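Local coordinates for 401aa long hypothetical glucose-1-phosphate thymidylyltransferase (Sulfolobus tokodaii, PDB 2GGO), which catalyses nucleotidyl transfer to sugar 1-phosphates and acetyl transfer to amino-sugar 1-phosphates, acting as a bifunctional enzyme in the synthesis of UDP-N-acetylglucosamine and UDP-N-acetylgalactosamine, at residues 111-122 with 155-166. Sequence-based numbering, arbitrary orientation.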
# COMPACT_ATOMS: atom_id res chain seq x y z
N ILE A 111 9.10 -19.46 -10.65
CA ILE A 111 7.80 -20.15 -10.65
C ILE A 111 7.21 -20.41 -12.05
O ILE A 111 6.61 -21.44 -12.30
CB ILE A 111 6.77 -19.41 -9.69
CG1 ILE A 111 5.66 -20.34 -9.25
CG2 ILE A 111 6.13 -18.19 -10.34
CD1 ILE A 111 4.79 -19.76 -8.11
N ILE A 112 7.42 -19.50 -13.00
CA ILE A 112 6.75 -19.61 -14.30
C ILE A 112 7.36 -20.71 -15.16
O ILE A 112 6.80 -21.10 -16.20
CB ILE A 112 6.76 -18.26 -15.08
CG1 ILE A 112 8.20 -17.80 -15.35
CG2 ILE A 112 5.96 -17.22 -14.31
CD1 ILE A 112 8.29 -16.40 -15.98
N THR A 113 8.53 -21.19 -14.74
CA THR A 113 9.29 -22.17 -15.52
C THR A 113 8.81 -23.57 -15.15
O THR A 113 9.32 -24.53 -15.71
CB THR A 113 10.80 -22.11 -15.22
OG1 THR A 113 10.99 -22.34 -13.81
CG2 THR A 113 11.37 -20.74 -15.57
N LEU A 114 7.85 -23.68 -14.22
CA LEU A 114 7.38 -24.94 -13.63
C LEU A 114 6.14 -25.40 -14.36
O LEU A 114 5.27 -24.58 -14.68
CB LEU A 114 7.03 -24.77 -12.15
CG LEU A 114 8.06 -24.27 -11.15
CD1 LEU A 114 7.50 -24.25 -9.78
CD2 LEU A 114 9.24 -25.14 -11.17
N LYS A 115 6.04 -26.72 -14.58
CA LYS A 115 4.90 -27.32 -15.23
C LYS A 115 3.80 -27.49 -14.22
O LYS A 115 2.61 -27.37 -14.56
CB LYS A 115 5.28 -28.69 -15.79
CG LYS A 115 4.11 -29.52 -16.31
CD LYS A 115 4.30 -29.94 -17.78
CE LYS A 115 3.06 -30.69 -18.32
NZ LYS A 115 1.73 -29.98 -18.08
N GLU A 116 4.19 -27.78 -12.98
CA GLU A 116 3.21 -28.01 -11.92
C GLU A 116 2.64 -26.71 -11.36
O GLU A 116 3.21 -25.62 -11.56
CB GLU A 116 3.80 -28.83 -10.77
CG GLU A 116 4.97 -29.70 -11.16
CD GLU A 116 6.27 -29.10 -10.69
OE1 GLU A 116 7.28 -29.08 -11.46
OE2 GLU A 116 6.26 -28.65 -9.53
N ASN A 117 1.50 -26.84 -10.68
CA ASN A 117 0.94 -25.77 -9.89
C ASN A 117 1.89 -25.46 -8.75
O ASN A 117 2.26 -26.35 -8.00
CB ASN A 117 -0.40 -26.18 -9.34
CG ASN A 117 -1.43 -26.41 -10.42
OD1 ASN A 117 -2.04 -25.49 -10.91
ND2 ASN A 117 -1.64 -27.67 -10.78
N ALA A 118 2.28 -24.19 -8.62
CA ALA A 118 3.14 -23.77 -7.50
C ALA A 118 2.60 -22.53 -6.74
O ALA A 118 1.68 -21.86 -7.19
CB ALA A 118 4.59 -23.55 -7.98
N ILE A 119 3.22 -22.23 -5.61
CA ILE A 119 2.74 -21.20 -4.71
C ILE A 119 3.92 -20.66 -3.93
O ILE A 119 4.80 -21.42 -3.54
CB ILE A 119 1.64 -21.78 -3.82
CG1 ILE A 119 0.28 -21.33 -4.33
CG2 ILE A 119 1.81 -21.49 -2.33
CD1 ILE A 119 -0.81 -21.69 -3.41
N ILE A 120 3.97 -19.34 -3.75
CA ILE A 120 5.05 -18.72 -2.97
C ILE A 120 4.62 -18.55 -1.51
O ILE A 120 3.48 -18.24 -1.22
CB ILE A 120 5.59 -17.43 -3.63
CG1 ILE A 120 6.27 -17.82 -4.95
CG2 ILE A 120 6.58 -16.70 -2.72
CD1 ILE A 120 6.61 -16.69 -5.88
N GLY A 121 5.56 -18.84 -0.62
CA GLY A 121 5.36 -18.72 0.80
C GLY A 121 6.47 -17.89 1.39
O GLY A 121 7.64 -17.98 0.98
N VAL A 122 6.10 -17.06 2.34
CA VAL A 122 7.03 -16.13 2.95
C VAL A 122 6.96 -16.33 4.47
O VAL A 122 5.88 -16.64 5.01
CB VAL A 122 6.73 -14.65 2.51
CG1 VAL A 122 5.31 -14.23 2.87
CG2 VAL A 122 7.75 -13.67 3.09
N LEU A 155 5.66 -20.07 7.83
CA LEU A 155 5.33 -19.97 6.41
C LEU A 155 3.89 -19.58 6.18
O LEU A 155 2.97 -20.32 6.53
CB LEU A 155 5.59 -21.29 5.69
CG LEU A 155 6.76 -21.47 4.71
CD1 LEU A 155 6.27 -22.38 3.61
CD2 LEU A 155 7.31 -20.18 4.12
N ILE A 156 3.69 -18.42 5.57
CA ILE A 156 2.36 -17.98 5.19
C ILE A 156 2.18 -17.92 3.66
O ILE A 156 3.17 -17.91 2.91
CB ILE A 156 1.96 -16.63 5.92
CG1 ILE A 156 2.87 -15.46 5.49
CG2 ILE A 156 1.99 -16.79 7.46
CD1 ILE A 156 2.15 -14.39 4.75
N ASN A 157 0.93 -17.91 3.21
CA ASN A 157 0.63 -17.70 1.80
C ASN A 157 1.03 -16.29 1.34
O ASN A 157 0.37 -15.32 1.70
CB ASN A 157 -0.85 -17.96 1.55
CG ASN A 157 -1.26 -17.76 0.09
OD1 ASN A 157 -0.42 -17.60 -0.79
ND2 ASN A 157 -2.56 -17.78 -0.16
N ALA A 158 2.10 -16.18 0.55
CA ALA A 158 2.58 -14.89 0.02
C ALA A 158 1.69 -14.27 -1.07
O ALA A 158 1.96 -13.16 -1.52
CB ALA A 158 4.00 -15.02 -0.49
N GLY A 159 0.63 -14.98 -1.48
CA GLY A 159 -0.32 -14.53 -2.52
C GLY A 159 0.20 -14.36 -3.94
O GLY A 159 -0.34 -13.55 -4.70
N ILE A 160 1.27 -15.10 -4.28
CA ILE A 160 1.79 -15.24 -5.67
C ILE A 160 1.63 -16.69 -6.19
O ILE A 160 2.29 -17.62 -5.73
CB ILE A 160 3.27 -14.83 -5.77
CG1 ILE A 160 3.44 -13.36 -5.36
CG2 ILE A 160 3.83 -15.08 -7.20
CD1 ILE A 160 4.83 -13.02 -4.92
N TYR A 161 0.73 -16.89 -7.14
CA TYR A 161 0.38 -18.22 -7.60
C TYR A 161 0.79 -18.43 -9.04
O TYR A 161 0.73 -17.51 -9.84
CB TYR A 161 -1.14 -18.39 -7.56
CG TYR A 161 -1.77 -18.18 -6.22
CD1 TYR A 161 -3.06 -17.69 -6.11
CD2 TYR A 161 -1.07 -18.46 -5.04
CE1 TYR A 161 -3.67 -17.50 -4.86
CE2 TYR A 161 -1.66 -18.27 -3.77
CZ TYR A 161 -2.97 -17.81 -3.69
OH TYR A 161 -3.57 -17.62 -2.45
N LYS A 162 1.17 -19.65 -9.36
CA LYS A 162 1.30 -20.09 -10.76
C LYS A 162 0.41 -21.34 -10.87
O LYS A 162 0.76 -22.42 -10.38
CB LYS A 162 2.76 -20.42 -11.10
CG LYS A 162 3.16 -20.35 -12.55
CD LYS A 162 2.60 -21.49 -13.39
CE LYS A 162 3.17 -22.86 -12.99
NZ LYS A 162 2.73 -24.03 -13.84
N LEU A 163 -0.75 -21.16 -11.50
CA LEU A 163 -1.79 -22.16 -11.48
C LEU A 163 -2.13 -22.56 -12.90
O LEU A 163 -2.13 -21.72 -13.82
CB LEU A 163 -3.05 -21.66 -10.76
CG LEU A 163 -2.95 -21.16 -9.31
CD1 LEU A 163 -4.23 -20.53 -8.88
CD2 LEU A 163 -2.54 -22.24 -8.33
N ASN A 164 -2.37 -23.86 -13.06
CA ASN A 164 -2.83 -24.41 -14.34
C ASN A 164 -4.36 -24.49 -14.40
O ASN A 164 -5.04 -24.44 -13.37
CB ASN A 164 -2.19 -25.77 -14.58
CG ASN A 164 -0.73 -25.79 -14.21
OD1 ASN A 164 0.05 -24.97 -14.68
ND2 ASN A 164 -0.36 -26.72 -13.35
N SER A 165 -4.91 -24.58 -15.61
CA SER A 165 -6.36 -24.57 -15.82
C SER A 165 -7.16 -25.59 -14.96
O SER A 165 -8.39 -25.50 -14.89
CB SER A 165 -6.66 -24.73 -17.31
OG SER A 165 -5.74 -25.63 -17.92
N ASP A 166 -6.48 -26.53 -14.29
CA ASP A 166 -7.11 -27.43 -13.32
C ASP A 166 -7.73 -26.69 -12.15
O ASP A 166 -8.53 -27.26 -11.42
CB ASP A 166 -6.11 -28.39 -12.69
CG ASP A 166 -5.16 -28.96 -13.69
OD1 ASP A 166 -5.58 -29.11 -14.86
OD2 ASP A 166 -3.99 -29.23 -13.30
O HOH W 1 1.50 -17.93 -2.73
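I119 lies alongside the Y161 ring and meets it obliquely, I119 CG1 3.3 Å from Y161 CD2; at the ring's edge, in its plane, N157 ND2 donates to Y161 OH in a rather short hydrogen bond. The amides of N117 and N164 are turned 52° apart. N117 OD1 takes the backbone N of N164 at 2.7 Å, in an almost straight bond tilted from its carbonyl plane, while N164 OD1 receives K162 NZ on a lone pair. K162 sets out with CG anti to its backbone N (chi1 -157°), its CB pressed against I111 CG1 (3.4 Å), then bends twice so that NZ reaches L114 O (2.7 Å) and E116 O (2.8 Å), above both carbonyl planes; E92 adds a salt bridge. With an alanine in place of K162, the L114 and E116 carbonyls, N164 OD1 and the E92 carboxylate are likely to lose the cation they share. The antiparallel ladder, A118 paired with K162, shifts by two residues between I119 and G121, a beta bulge beside the corner at G159. There N157 OD1 accepts G159 N in an Asx turn. Within this central-sheet pairing of the nucleotidyltransferase domain, the turn and Y161 OH may steady the amide of N157, which probably binds N-acetylglucosamine 1-phosphate.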